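Long-range contacts in pyoverdine synthetase F (Pseudomonas aeruginosa PAO1, PDB 6CUL), which is of unknown function but, as pyoverdine synthetase F, forms a single-chain alpha/beta fold around a mixed, largely parallel beta sheet: residues Glu38-Ala43 with Pro262-Gly267; Glu42-Thr47 with Leu92-Lys97; Arg31-Val36 with Leu251-Phe256. One frame throughout, in Å; residues are numbered along the deposited sequence.

Interaction 1. Residues Glu38-Ala43 with Pro262-Gly267; sequences ESLVEA and PALHEG
A43 and H265, whose CA atoms lie 7.3 Å apart, mark the nearest backbone approach of two helical segments, 38-43 and 262-267, that run roughly the same way, 41° apart, with their axes 10.4 Å from each other. The imidazole of H265 reaches between the two helices. Its CG stands anti to the carbonyl carbon (chi1 -43°), a torsion that sends the ring out to the partner helix, and the methyl of A43 sits almost centrally over one face: CB of A43 is 3.8 Å from the centroid of the H265 ring, a CH-pi contact. The hydroxyl of S39, one turn before A43, comes to the rim of the same ring in its plane, with OG of S39 3.8 Å from CE1 of H265, a touch and not a bond. Beside the ring the contact becomes purely apolar. L40 and L264 cross at about a right angle, and CD1 of L40 meets CD2 of L264 at 4.1 Å. L49 of the short helix 49-52 packs on L40, A43 and H265 alike, while F261 and L268 of helix 248-271 touch S39 and L40 respectively. This is helix-on-helix packing in an alpha/beta fold: helix 36-46, on the crossover from strand 6-9 to its parallel neighbour 55-60, lies against the long C-terminal helix 248-271.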
ATOM      1  N   GLU A  38      -7.974  -3.610  -5.815  1.00 35.08           N
ATOM      2  CA  GLU A  38      -8.877  -3.749  -6.938  1.00 37.41           C
ATOM      3  C   GLU A  38      -8.116  -4.010  -8.221  1.00 32.38           C
ATOM      4  O   GLU A  38      -8.550  -4.778  -8.996  1.00 35.90           O
ATOM      5  CB  GLU A  38      -9.797  -2.568  -7.107  1.00 32.58           C
ATOM      6  CG  GLU A  38     -10.908  -2.871  -8.054  1.00 28.90           C
ATOM      7  CD  GLU A  38     -12.010  -1.894  -8.005  1.00 36.15           C
ATOM      8  OE1 GLU A  38     -11.848  -0.889  -7.406  1.00 38.06           O
ATOM      9  OE2 GLU A  38     -13.053  -2.126  -8.559  1.00 47.33           O
ATOM     10  N   SER A  39      -7.003  -3.350  -8.403  1.00 24.45           N
ATOM     11  CA  SER A  39      -6.237  -3.611  -9.536  1.00 27.14           C
ATOM     12  C   SER A  39      -5.706  -5.039  -9.539  1.00 30.40           C
ATOM     13  O   SER A  39      -5.695  -5.601 -10.551  1.00 26.61           O
ATOM     14  CB  SER A  39      -5.125  -2.597  -9.734  1.00 36.42           C
ATOM     15  OG  SER A  39      -4.886  -2.505 -11.063  1.00 27.04           O
ATOM     16  N   LEU A  40      -5.234  -5.538  -8.419  1.00 24.08           N
ATOM     17  CA  LEU A  40      -4.754  -6.896  -8.234  1.00 25.54           C
ATOM     18  C   LEU A  40      -5.833  -7.933  -8.415  1.00 24.01           C
ATOM     19  O   LEU A  40      -5.590  -8.941  -8.925  1.00 23.59           O
ATOM     20  CB  LEU A  40      -4.063  -7.045  -6.903  1.00 17.24           C
ATOM     21  CG  LEU A  40      -3.292  -8.257  -6.551  1.00 14.61           C
ATOM     22  CD1 LEU A  40      -2.207  -8.443  -7.540  1.00 25.77           C
ATOM     23  CD2 LEU A  40      -2.702  -8.135  -5.187  1.00 28.18           C
ATOM     24  N   VAL A  41      -7.008  -7.641  -7.951  1.00 27.37           N
ATOM     25  CA  VAL A  41      -8.144  -8.510  -8.179  1.00 29.85           C
ATOM     26  C   VAL A  41      -8.430  -8.603  -9.679  1.00 30.37           C
ATOM     27  O   VAL A  41      -8.550  -9.646 -10.175  1.00 23.14           O
ATOM     28  CB  VAL A  41      -9.358  -8.076  -7.362  1.00 18.72           C
ATOM     29  CG1 VAL A  41     -10.609  -8.754  -7.832  1.00 25.38           C
ATOM     30  CG2 VAL A  41      -9.115  -8.348  -5.914  1.00 30.30           C
ATOM     31  N   GLU A  42      -8.457  -7.504 -10.377  1.00 25.37           N
ATOM     32  CA  GLU A  42      -8.603  -7.529 -11.793  1.00 23.49           C
ATOM     33  C   GLU A  42      -7.465  -8.279 -12.501  1.00 28.14           C
ATOM     34  O   GLU A  42      -7.711  -8.932 -13.444  1.00 23.92           O
ATOM     35  CB  GLU A  42      -8.664  -6.137 -12.307  1.00 24.48           C
ATOM     36  CG  GLU A  42      -9.837  -5.391 -11.785  1.00 34.90           C
ATOM     37  CD  GLU A  42      -9.832  -3.945 -12.118  1.00 28.16           C
ATOM     38  OE1 GLU A  42     -10.858  -3.367 -11.979  1.00 28.39           O
ATOM     39  OE2 GLU A  42      -8.832  -3.442 -12.519  1.00 18.44           O
ATOM     40  N   ALA A  43      -6.244  -8.126 -12.022  1.00 22.83           N
ATOM     41  CA  ALA A  43      -5.127  -8.820 -12.546  1.00 25.03           C
ATOM     42  C   ALA A  43      -5.244 -10.292 -12.344  1.00 22.71           C
ATOM     43  O   ALA A  43      -5.067 -11.014 -13.258  1.00 26.00           O
ATOM     44  CB  ALA A  43      -3.857  -8.342 -11.899  1.00 26.24           C
ATOM     45  N   PRO A 262       1.357  -1.614 -12.629  1.00 30.42           N
ATOM     46  CA  PRO A 262       2.283  -2.427 -13.405  1.00 31.16           C
ATOM     47  C   PRO A 262       3.425  -3.001 -12.602  1.00 26.02           C
ATOM     48  O   PRO A 262       3.722  -4.145 -12.768  1.00 26.65           O
ATOM     49  CB  PRO A 262       2.782  -1.473 -14.466  1.00 22.66           C
ATOM     50  CG  PRO A 262       1.781  -0.410 -14.520  1.00 24.00           C
ATOM     51  CD  PRO A 262       1.246  -0.260 -13.163  1.00 21.23           C
ATOM     52  N   ALA A 263       4.016  -2.240 -11.744  1.00 23.82           N
ATOM     53  CA  ALA A 263       5.074  -2.781 -10.995  1.00 30.19           C
ATOM     54  C   ALA A 263       4.610  -3.912 -10.115  1.00 30.93           C
ATOM     55  O   ALA A 263       5.281  -4.865 -10.025  1.00 23.84           O
ATOM     56  CB  ALA A 263       5.782  -1.707 -10.196  1.00 25.26           C
ATOM     57  N   LEU A 264       3.493  -3.784  -9.449  1.00 32.63           N
ATOM     58  CA  LEU A 264       3.067  -4.838  -8.636  1.00 27.75           C
ATOM     59  C   LEU A 264       2.785  -6.095  -9.439  1.00 25.92           C
ATOM     60  O   LEU A 264       3.133  -7.112  -9.005  1.00 17.15           O
ATOM     61  CB  LEU A 264       1.877  -4.428  -7.804  1.00 44.50           C
ATOM     62  CG  LEU A 264       1.009  -5.483  -7.172  1.00 18.24           C
ATOM     63  CD1 LEU A 264       1.676  -6.214  -6.060  1.00 15.13           C
ATOM     64  CD2 LEU A 264      -0.304  -4.876  -6.825  1.00 16.10           C
ATOM     65  N   HIS A 265       2.103  -6.013 -10.552  1.00 26.34           N
ATOM     66  CA  HIS A 265       1.877  -7.193 -11.354  1.00 26.54           C
ATOM     67  C   HIS A 265       3.128  -7.791 -12.022  1.00 28.09           C
ATOM     68  O   HIS A 265       3.379  -8.923 -11.894  1.00 29.89           O
ATOM     69  CB  HIS A 265       0.807  -6.947 -12.375  1.00 30.24           C
ATOM     70  CG  HIS A 265      -0.387  -6.201 -11.848  1.00 34.80           C
ATOM     71  ND1 HIS A 265      -1.290  -5.581 -12.666  1.00 30.97           N
ATOM     72  CD2 HIS A 265      -0.749  -5.888 -10.591  1.00 30.87           C
ATOM     73  CE1 HIS A 265      -2.173  -4.953 -11.937  1.00 33.98           C
ATOM     74  NE2 HIS A 265      -1.864  -5.119 -10.677  1.00 35.03           N
ATOM     75  N   GLU A 266       3.934  -6.997 -12.667  1.00 29.00           N
ATOM     76  CA  GLU A 266       5.141  -7.506 -13.234  1.00 34.96           C
ATOM     77  C   GLU A 266       6.042  -8.066 -12.167  1.00 34.12           C
ATOM     78  O   GLU A 266       6.591  -9.060 -12.398  1.00 27.32           O
ATOM     79  CB  GLU A 266       5.906  -6.473 -14.012  1.00 40.38           C
ATOM     80  CG  GLU A 266       5.426  -6.246 -15.418  1.00 35.22           C
ATOM     81  CD  GLU A 266       6.337  -5.363 -16.209  1.00 43.62           C
ATOM     82  OE1 GLU A 266       6.730  -4.294 -15.760  1.00 39.59           O
ATOM     83  OE2 GLU A 266       6.667  -5.771 -17.294  1.00 41.51           O
ATOM     84  N   GLY A 267       6.125  -7.420 -11.020  1.00 30.78           N
ATOM     85  CA  GLY A 267       6.897  -7.929  -9.944  1.00 34.90           C
ATOM     86  C   GLY A 267       6.389  -9.285  -9.457  1.00 34.62           C
ATOM     87  O   GLY A 267       7.171 -10.115  -9.218  1.00 31.56           O
TER

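Interaction 2. Residues Glu42-Thr47 with Leu92-Lys97; sequences EALNQT and LQVQGK
The flat carboxamide of N45 meets the peptide backbone on both sides of V94 with its two polar edges. Its oxygen accepts the amide of Q95, with N of Q95 2.9 Å from OD1 of N45; the bond is nearly straight at 167° and the donor lies in the carbonyl plane of the side chain. Its nitrogen gives a hydrogen to the carbonyl of Q93, ND2 of N45 being 3.2 Å from O of Q93 at 171°, and this acceptor lies close to the plane of the amide. Two bonds, one given and one received, thus fix the rotation of the carboxamide and tell its oxygen from its nitrogen. The group reaches across because CG of N45 stands anti to the carbonyl carbon (chi1 -71°). One residue earlier, further round the helix, L44 and V94 lie side by side and point the same way, CD1 of L44 touching CG2 of V94 at 4.2 Å. The gripped chain turns back sharply: Q95 and G96 both have positive phi, close to a type I' turn, and N of V94 bonds to O of K97 at 2.7 Å, with a weaker bond in return. The polar pair lies toward the exposed side of the contact, the apolar pair on its buried side. V41, also on helix 36-46, receives L92 and V94, and L49 of helix 49-52 backs L44. Beyond the turn K97 forms a salt bridge with E54, next to strand 55-60, so the loop between helix 67-72 and strand 103-105 is fastened to the C-terminal end of helix 36-46 and to the start of that strand.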
ATOM      1  N   GLU A  42      -8.457  -7.504 -10.377  1.00 25.37           N
ATOM      2  CA  GLU A  42      -8.603  -7.529 -11.793  1.00 23.49           C
ATOM      3  C   GLU A  42      -7.465  -8.279 -12.501  1.00 28.14           C
ATOM      4  O   GLU A  42      -7.711  -8.932 -13.444  1.00 23.92           O
ATOM      5  CB  GLU A  42      -8.664  -6.137 -12.307  1.00 24.48           C
ATOM      6  CG  GLU A  42      -9.837  -5.391 -11.785  1.00 34.90           C
ATOM      7  CD  GLU A  42      -9.832  -3.945 -12.118  1.00 28.16           C
ATOM      8  OE1 GLU A  42     -10.858  -3.367 -11.979  1.00 28.39           O
ATOM      9  OE2 GLU A  42      -8.832  -3.442 -12.519  1.00 18.44           O
ATOM     10  N   ALA A  43      -6.244  -8.126 -12.022  1.00 22.83           N
ATOM     11  CA  ALA A  43      -5.127  -8.820 -12.546  1.00 25.03           C
ATOM     12  C   ALA A  43      -5.244 -10.292 -12.344  1.00 22.71           C
ATOM     13  O   ALA A  43      -5.067 -11.014 -13.258  1.00 26.00           O
ATOM     14  CB  ALA A  43      -3.857  -8.342 -11.899  1.00 26.24           C
ATOM     15  N   LEU A  44      -5.556 -10.734 -11.155  1.00 24.38           N
ATOM     16  CA  LEU A  44      -5.760 -12.125 -10.926  1.00 27.92           C
ATOM     17  C   LEU A  44      -6.939 -12.636 -11.764  1.00 29.78           C
ATOM     18  O   LEU A  44      -6.923 -13.749 -12.142  1.00 31.37           O
ATOM     19  CB  LEU A  44      -5.938 -12.461  -9.459  1.00 28.64           C
ATOM     20  CG  LEU A  44      -4.846 -12.241  -8.443  1.00 37.29           C
ATOM     21  CD1 LEU A  44      -5.251 -12.579  -7.057  1.00 32.81           C
ATOM     22  CD2 LEU A  44      -3.490 -12.820  -8.766  1.00 36.22           C
ATOM     23  N   ASN A  45      -7.997 -11.885 -11.918  1.00 30.36           N
ATOM     24  CA  ASN A  45      -9.072 -12.364 -12.727  1.00 31.60           C
ATOM     25  C   ASN A  45      -8.829 -12.421 -14.226  1.00 30.78           C
ATOM     26  O   ASN A  45      -8.876 -13.424 -14.806  1.00 33.08           O
ATOM     27  CB  ASN A  45     -10.305 -11.490 -12.533  1.00 36.10           C
ATOM     28  CG  ASN A  45     -10.956 -11.645 -11.194  1.00 35.56           C
ATOM     29  OD1 ASN A  45     -11.005 -12.686 -10.631  1.00 45.79           O
ATOM     30  ND2 ASN A  45     -11.499 -10.584 -10.716  1.00 33.44           N
ATOM     31  N   GLN A  46      -8.458 -11.335 -14.815  1.00 25.87           N
ATOM     32  CA  GLN A  46      -8.302 -11.272 -16.227  1.00 33.27           C
ATOM     33  C   GLN A  46      -6.937 -11.663 -16.886  1.00 35.98           C
ATOM     34  O   GLN A  46      -6.810 -11.515 -18.045  1.00 32.84           O
ATOM     35  CB  GLN A  46      -8.672  -9.855 -16.683  1.00 39.60           C
ATOM     36  CG  GLN A  46      -7.595  -8.812 -16.367  1.00 46.13           C
ATOM     37  CD  GLN A  46      -7.981  -7.374 -16.586  1.00 52.30           C
ATOM     38  OE1 GLN A  46      -9.078  -7.100 -17.006  1.00 48.66           O
ATOM     39  NE2 GLN A  46      -7.064  -6.451 -16.324  1.00 33.52           N
ATOM     40  N   THR A  47      -5.955 -12.129 -16.160  1.00 33.22           N
ATOM     41  CA  THR A  47      -4.675 -12.406 -16.735  1.00 28.81           C
ATOM     42  C   THR A  47      -4.039 -13.653 -16.216  1.00 34.80           C
ATOM     43  O   THR A  47      -4.454 -14.200 -15.304  1.00 33.83           O
ATOM     44  CB  THR A  47      -3.719 -11.250 -16.493  1.00 20.06           C
ATOM     45  OG1 THR A  47      -3.383 -11.171 -15.126  1.00 27.93           O
ATOM     46  CG2 THR A  47      -4.287  -9.978 -16.904  1.00 29.97           C
ATOM     47  N   LEU A  92     -17.360  -6.918  -5.126  1.00 46.33           N
ATOM     48  CA  LEU A  92     -16.281  -7.412  -5.930  1.00 48.12           C
ATOM     49  C   LEU A  92     -15.998  -8.882  -5.747  1.00 53.98           C
ATOM     50  O   LEU A  92     -16.052  -9.362  -4.657  1.00 49.50           O
ATOM     51  CB  LEU A  92     -15.024  -6.581  -5.679  1.00 49.13           C
ATOM     52  CG  LEU A  92     -13.839  -6.699  -6.625  1.00 42.95           C
ATOM     53  CD1 LEU A  92     -14.323  -6.679  -8.053  1.00 50.21           C
ATOM     54  CD2 LEU A  92     -12.832  -5.611  -6.388  1.00 39.91           C
ATOM     55  N   GLN A  93     -15.605  -9.551  -6.820  1.00 56.03           N
ATOM     56  CA  GLN A  93     -15.263 -10.973  -6.778  1.00 55.81           C
ATOM     57  C   GLN A  93     -13.806 -11.229  -7.142  1.00 51.98           C
ATOM     58  O   GLN A  93     -13.341 -10.706  -8.098  1.00 41.39           O
ATOM     59  CB  GLN A  93     -16.087 -11.752  -7.778  1.00 58.63           C
ATOM     60  CG  GLN A  93     -17.450 -11.177  -8.100  1.00 73.49           C
ATOM     61  CD  GLN A  93     -17.388  -9.930  -8.950  1.00 76.75           C
ATOM     62  OE1 GLN A  93     -16.396  -9.210  -8.951  1.00 65.98           O
ATOM     63  NE2 GLN A  93     -18.459  -9.661  -9.653  1.00 72.24           N
ATOM     64  N   VAL A  94     -13.075 -12.007  -6.372  1.00 53.32           N
ATOM     65  CA  VAL A  94     -11.726 -12.319  -6.785  1.00 63.36           C
ATOM     66  C   VAL A  94     -11.662 -13.802  -6.992  1.00 61.52           C
ATOM     67  O   VAL A  94     -11.858 -14.503  -6.032  1.00 68.13           O
ATOM     68  CB  VAL A  94     -10.652 -11.987  -5.739  1.00 65.95           C
ATOM     69  CG1 VAL A  94     -11.018 -12.530  -4.385  1.00 58.01           C
ATOM     70  CG2 VAL A  94      -9.312 -12.535  -6.164  1.00 48.58           C
ATOM     71  N   GLN A  95     -11.374 -14.267  -8.203  1.00 57.36           N
ATOM     72  CA  GLN A  95     -11.239 -15.672  -8.495  1.00 63.39           C
ATOM     73  C   GLN A  95     -12.405 -16.455  -7.987  1.00 67.64           C
ATOM     74  O   GLN A  95     -12.217 -17.366  -7.235  1.00 67.67           O
ATOM     75  CB  GLN A  95      -9.948 -16.245  -7.937  1.00 70.14           C
ATOM     76  CG  GLN A  95      -9.633 -17.622  -8.511  1.00 71.20           C
ATOM     77  CD  GLN A  95     -10.086 -18.796  -7.659  1.00 62.63           C
ATOM     78  OE1 GLN A  95     -10.619 -18.626  -6.578  1.00 53.43           O
ATOM     79  NE2 GLN A  95      -9.911 -19.991  -8.189  1.00 50.36           N
ATOM     80  N   GLY A  96     -13.613 -16.048  -8.296  1.00 63.58           N
ATOM     81  CA  GLY A  96     -14.731 -16.781  -7.753  1.00 61.53           C
ATOM     82  C   GLY A  96     -14.805 -16.857  -6.239  1.00 65.08           C
ATOM     83  O   GLY A  96     -15.126 -17.885  -5.736  1.00 77.95           O
ATOM     84  N   LYS A  97     -14.441 -15.796  -5.527  1.00 72.67           N
ATOM     85  CA  LYS A  97     -14.530 -15.696  -4.098  1.00 73.08           C
ATOM     86  C   LYS A  97     -15.005 -14.267  -3.902  1.00 75.54           C
ATOM     87  O   LYS A  97     -14.486 -13.366  -4.533  1.00 78.09           O
ATOM     88  CB  LYS A  97     -13.178 -15.812  -3.405  1.00 64.06           C
ATOM     89  CG  LYS A  97     -12.337 -17.028  -3.679  1.00 77.04           C
ATOM     90  CD  LYS A  97     -11.110 -17.006  -2.780  1.00 80.53           C
ATOM     91  CE  LYS A  97     -10.080 -18.065  -3.122  1.00 66.27           C
ATOM     92  NZ  LYS A  97      -9.075 -18.251  -2.061  1.00 59.19           N
TER

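Interaction 3. Residues Arg31-Val36 with Leu251-Phe256; sequences RYMKSV and LRWNNF
A Met-aromatic cluster joins M33, a selenomethionine at the centre of an inverse gamma turn, to W253 and F256 on helix 248-271. Its SE lies 4.0 Å from CD1 of W253 and 4.1 Å from CD2 of F256, oblique to both rings. CG of M33 is anti to the backbone N (chi1 -172°) and the chain then bends twice, carrying CE to 3.7 Å from NH2 of R252. W253 is held from two directions. At its edge NE1 donates to the carbonyl O of Y32 at 3.1 Å, a bond bent to 150° whose donor stands above the carbonyl plane, although the acceptor is near the indole plane. Over one face lies R31, its CB 3.7 Å from the centroid of the five-membered ring of W253; its CG lies impossibly close to the ring in the model, so the detail of this stack is doubtful. F256 takes V36 CG2 over a face, 4.0 Å from its CZ, and the carbonyl O of K34 at its edge, 3.5 Å from CD2. Y32 and K34 turn their polar ends elsewhere, to E38 and E42. The contact therefore probably owes most to dispersion between selenium, methyl groups and rings, with a single bent hydrogen bond, poorly aligned with the carbonyl, anchoring the indole N-H.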
ATOM      1  N   ARG A  31     -11.981  10.901 -12.061  1.00 26.78           N
ATOM      2  CA  ARG A  31     -11.370   9.656 -12.349  1.00 24.45           C
ATOM      3  C   ARG A  31     -11.706   8.829 -11.107  1.00 26.16           C
ATOM      4  O   ARG A  31     -11.722   9.297 -10.022  1.00 25.51           O
ATOM      5  CB  ARG A  31      -9.859   9.843 -12.433  1.00 29.59           C
ATOM      6  CG  ARG A  31      -9.139   9.379 -13.674  1.00 37.67           C
ATOM      7  CD  ARG A  31      -9.536  10.177 -14.876  1.00 40.35           C
ATOM      8  NE  ARG A  31      -8.774   9.999 -16.091  1.00 27.65           N
ATOM      9  CZ  ARG A  31      -9.032  10.677 -17.188  1.00 37.96           C
ATOM     10  NH1 ARG A  31      -9.961  11.576 -17.197  1.00 53.69           N
ATOM     11  NH2 ARG A  31      -8.381  10.468 -18.288  1.00 38.23           N
ATOM     12  N   TYR A  32     -11.924   7.568 -11.277  1.00 30.00           N
ATOM     13  CA  TYR A  32     -12.182   6.686 -10.168  1.00 30.50           C
ATOM     14  C   TYR A  32     -10.879   6.255  -9.518  1.00 28.48           C
ATOM     15  O   TYR A  32     -10.062   5.692 -10.147  1.00 30.30           O
ATOM     16  CB  TYR A  32     -12.980   5.485 -10.650  1.00 31.89           C
ATOM     17  CG  TYR A  32     -13.162   4.412  -9.640  1.00 32.93           C
ATOM     18  CD1 TYR A  32     -14.144   4.479  -8.677  1.00 28.42           C
ATOM     19  CD2 TYR A  32     -12.362   3.346  -9.653  1.00 31.24           C
ATOM     20  CE1 TYR A  32     -14.292   3.508  -7.772  1.00 26.07           C
ATOM     21  CE2 TYR A  32     -12.505   2.376  -8.756  1.00 38.76           C
ATOM     22  CZ  TYR A  32     -13.476   2.454  -7.821  1.00 34.50           C
ATOM     23  OH  TYR A  32     -13.504   1.435  -6.973  1.00 30.90           O
HETATM   24  N   MSE A  33     -10.704   6.523  -8.241  1.00 31.18           N
HETATM   25  CA  MSE A  33      -9.463   6.198  -7.546  1.00 36.67           C
HETATM   26  C   MSE A  33      -9.486   4.775  -7.138  1.00 39.16           C
HETATM   27  O   MSE A  33      -9.909   4.458  -6.065  1.00 41.13           O
HETATM   28  CB  MSE A  33      -9.285   7.052  -6.309  1.00 30.93           C
HETATM   29  CG  MSE A  33      -7.965   6.978  -5.584  1.00 31.05           C
HETATM   30 SE   MSE A  33      -6.381   7.323  -6.611  1.00 39.58          SE
HETATM   31  CE  MSE A  33      -6.218   9.184  -6.341  1.00 23.14           C
ATOM     32  N   LYS A  34      -9.082   3.910  -8.038  1.00 41.33           N
ATOM     33  CA  LYS A  34      -9.101   2.500  -7.834  1.00 33.68           C
ATOM     34  C   LYS A  34      -8.037   2.140  -6.854  1.00 33.24           C
ATOM     35  O   LYS A  34      -7.025   2.737  -6.861  1.00 32.75           O
ATOM     36  CB  LYS A  34      -8.844   1.810  -9.156  1.00 35.87           C
ATOM     37  CG  LYS A  34      -8.999   0.321  -9.190  1.00 29.70           C
ATOM     38  CD  LYS A  34      -8.393  -0.233 -10.431  1.00 29.08           C
ATOM     39  CE  LYS A  34      -9.319  -0.193 -11.626  1.00 35.58           C
ATOM     40  NZ  LYS A  34      -8.826  -0.799 -12.873  1.00 26.19           N
ATOM     41  N   SER A  35      -8.314   1.190  -5.999  1.00 28.24           N
ATOM     42  CA  SER A  35      -7.360   0.719  -5.073  1.00 26.17           C
ATOM     43  C   SER A  35      -6.347  -0.219  -5.654  1.00 28.88           C
ATOM     44  O   SER A  35      -6.486  -0.715  -6.708  1.00 24.23           O
ATOM     45  CB  SER A  35      -8.023   0.066  -3.912  1.00 23.85           C
ATOM     46  OG  SER A  35      -8.505  -1.158  -4.214  1.00 31.90           O
ATOM     47  N   VAL A  36      -5.276  -0.385  -4.932  1.00 39.34           N
ATOM     48  CA  VAL A  36      -4.256  -1.323  -5.289  1.00 35.46           C
ATOM     49  C   VAL A  36      -4.799  -2.739  -5.300  1.00 34.24           C
ATOM     50  O   VAL A  36      -4.431  -3.475  -6.130  1.00 34.82           O
ATOM     51  CB  VAL A  36      -3.081  -1.241  -4.373  1.00 30.00           C
ATOM     52  CG1 VAL A  36      -2.083  -2.291  -4.703  1.00 36.91           C
ATOM     53  CG2 VAL A  36      -2.451   0.098  -4.487  1.00 37.79           C
ATOM     54  N   LEU A 251      -1.397  13.227  -9.377  1.00 34.63           N
ATOM     55  CA  LEU A 251      -0.175  12.462  -9.288  1.00 42.31           C
ATOM     56  C   LEU A 251      -0.366  11.048  -8.722  1.00 38.17           C
ATOM     57  O   LEU A 251       0.141  10.146  -9.267  1.00 42.42           O
ATOM     58  CB  LEU A 251       0.889  13.214  -8.510  1.00 48.20           C
ATOM     59  CG  LEU A 251       2.279  12.610  -8.467  1.00 50.45           C
ATOM     60  CD1 LEU A 251       2.662  12.004  -9.782  1.00 54.74           C
ATOM     61  CD2 LEU A 251       3.281  13.648  -8.110  1.00 38.77           C
ATOM     62  N   ARG A 252      -1.156  10.902  -7.683  1.00 43.44           N
ATOM     63  CA  ARG A 252      -1.424   9.614  -7.110  1.00 40.53           C
ATOM     64  C   ARG A 252      -2.076   8.699  -8.087  1.00 33.51           C
ATOM     65  O   ARG A 252      -1.662   7.634  -8.210  1.00 31.89           O
ATOM     66  CB  ARG A 252      -2.361   9.717  -5.902  1.00 24.76           C
ATOM     67  CG  ARG A 252      -1.752  10.252  -4.631  1.00 44.08           C
ATOM     68  CD  ARG A 252      -2.530   9.957  -3.338  1.00 35.46           C
ATOM     69  NE  ARG A 252      -3.937   9.904  -3.417  1.00 23.10           N
ATOM     70  CZ  ARG A 252      -4.734  10.667  -2.733  1.00 22.36           C
ATOM     71  NH1 ARG A 252      -4.290  11.531  -1.904  1.00 14.28           N
ATOM     72  NH2 ARG A 252      -5.999  10.517  -2.881  1.00 36.90           N
ATOM     73  N   TRP A 253      -3.106   9.170  -8.750  1.00 33.41           N
ATOM     74  CA  TRP A 253      -3.787   8.394  -9.735  1.00 32.87           C
ATOM     75  C   TRP A 253      -2.809   8.045 -10.860  1.00 31.33           C
ATOM     76  O   TRP A 253      -2.623   6.952 -11.099  1.00 30.88           O
ATOM     77  CB  TRP A 253      -5.000   9.197 -10.256  1.00 28.17           C
ATOM     78  CG  TRP A 253      -6.025   8.438 -11.013  1.00 33.40           C
ATOM     79  CD1 TRP A 253      -7.146   7.895 -10.539  1.00 24.79           C
ATOM     80  CD2 TRP A 253      -6.000   8.140 -12.387  1.00 33.21           C
ATOM     81  NE1 TRP A 253      -7.806   7.283 -11.499  1.00 27.59           N
ATOM     82  CE2 TRP A 253      -7.126   7.419 -12.663  1.00 25.07           C
ATOM     83  CE3 TRP A 253      -5.117   8.420 -13.422  1.00 23.83           C
ATOM     84  CZ2 TRP A 253      -7.394   6.956 -13.930  1.00 34.38           C
ATOM     85  CZ3 TRP A 253      -5.371   7.965 -14.626  1.00 29.72           C
ATOM     86  CH2 TRP A 253      -6.501   7.239 -14.895  1.00 29.92           C
ATOM     87  N   ASN A 254      -2.117   8.965 -11.428  1.00 34.69           N
ATOM     88  CA  ASN A 254      -1.236   8.590 -12.467  1.00 31.70           C
ATOM     89  C   ASN A 254      -0.122   7.596 -12.087  1.00 34.83           C
ATOM     90  O   ASN A 254       0.173   6.722 -12.826  1.00 34.97           O
ATOM     91  CB  ASN A 254      -0.637   9.819 -13.029  1.00 30.62           C
ATOM     92  CG  ASN A 254      -1.605  10.593 -13.836  1.00 32.48           C
ATOM     93  OD1 ASN A 254      -2.657  10.160 -14.118  1.00 29.21           O
ATOM     94  ND2 ASN A 254      -1.225  11.749 -14.199  1.00 41.09           N
ATOM     95  N   ASN A 255       0.519   7.770 -10.965  1.00 29.99           N
ATOM     96  CA  ASN A 255       1.489   6.815 -10.536  1.00 26.49           C
ATOM     97  C   ASN A 255       0.815   5.467 -10.245  1.00 30.46           C
ATOM     98  O   ASN A 255       1.372   4.477 -10.521  1.00 33.39           O
ATOM     99  CB  ASN A 255       2.321   7.312  -9.392  1.00 30.38           C
ATOM    100  CG  ASN A 255       3.647   6.641  -9.328  1.00 30.22           C
ATOM    101  OD1 ASN A 255       4.305   6.484 -10.317  1.00 25.30           O
ATOM    102  ND2 ASN A 255       4.020   6.214  -8.175  1.00 18.41           N
ATOM    103  N   PHE A 256      -0.366   5.472  -9.656  1.00 33.17           N
ATOM    104  CA  PHE A 256      -1.097   4.256  -9.444  1.00 30.40           C
ATOM    105  C   PHE A 256      -1.408   3.666 -10.774  1.00 32.84           C
ATOM    106  O   PHE A 256      -1.259   2.522 -10.899  1.00 38.75           O
ATOM    107  CB  PHE A 256      -2.463   4.474  -8.883  1.00 31.76           C
ATOM    108  CG  PHE A 256      -2.594   4.294  -7.431  1.00 36.93           C
ATOM    109  CD1 PHE A 256      -1.547   4.411  -6.603  1.00 35.91           C
ATOM    110  CD2 PHE A 256      -3.854   4.124  -6.880  1.00 39.44           C
ATOM    111  CE1 PHE A 256      -1.737   4.295  -5.247  1.00 39.40           C
ATOM    112  CE2 PHE A 256      -4.042   4.017  -5.554  1.00 33.47           C
ATOM    113  CZ  PHE A 256      -2.997   4.090  -4.741  1.00 42.33           C
TER

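In the fold
Helix 36-46 and the strand that leads into it tie the three contacts together. Interactions 1 and 2, centred 11 Å apart, share E42 and A43, and V41 CG1 of the first touches Q93 O of the second at 3.4 Å. Interactions 1 and 3, 13 Å apart, use two separate parts of helix 248-271; L264 CD2 packs 3.8 Å from V36 CG1, and E42 OE2 forms a 2.7 Å salt bridge with K34 NZ. That bridge also links interactions 2 and 3, whose centres are 19 Å apart. The bound FGD is about 10 Å from the side chain of R252 in interaction 3; its pocket residues belong to none of these segments.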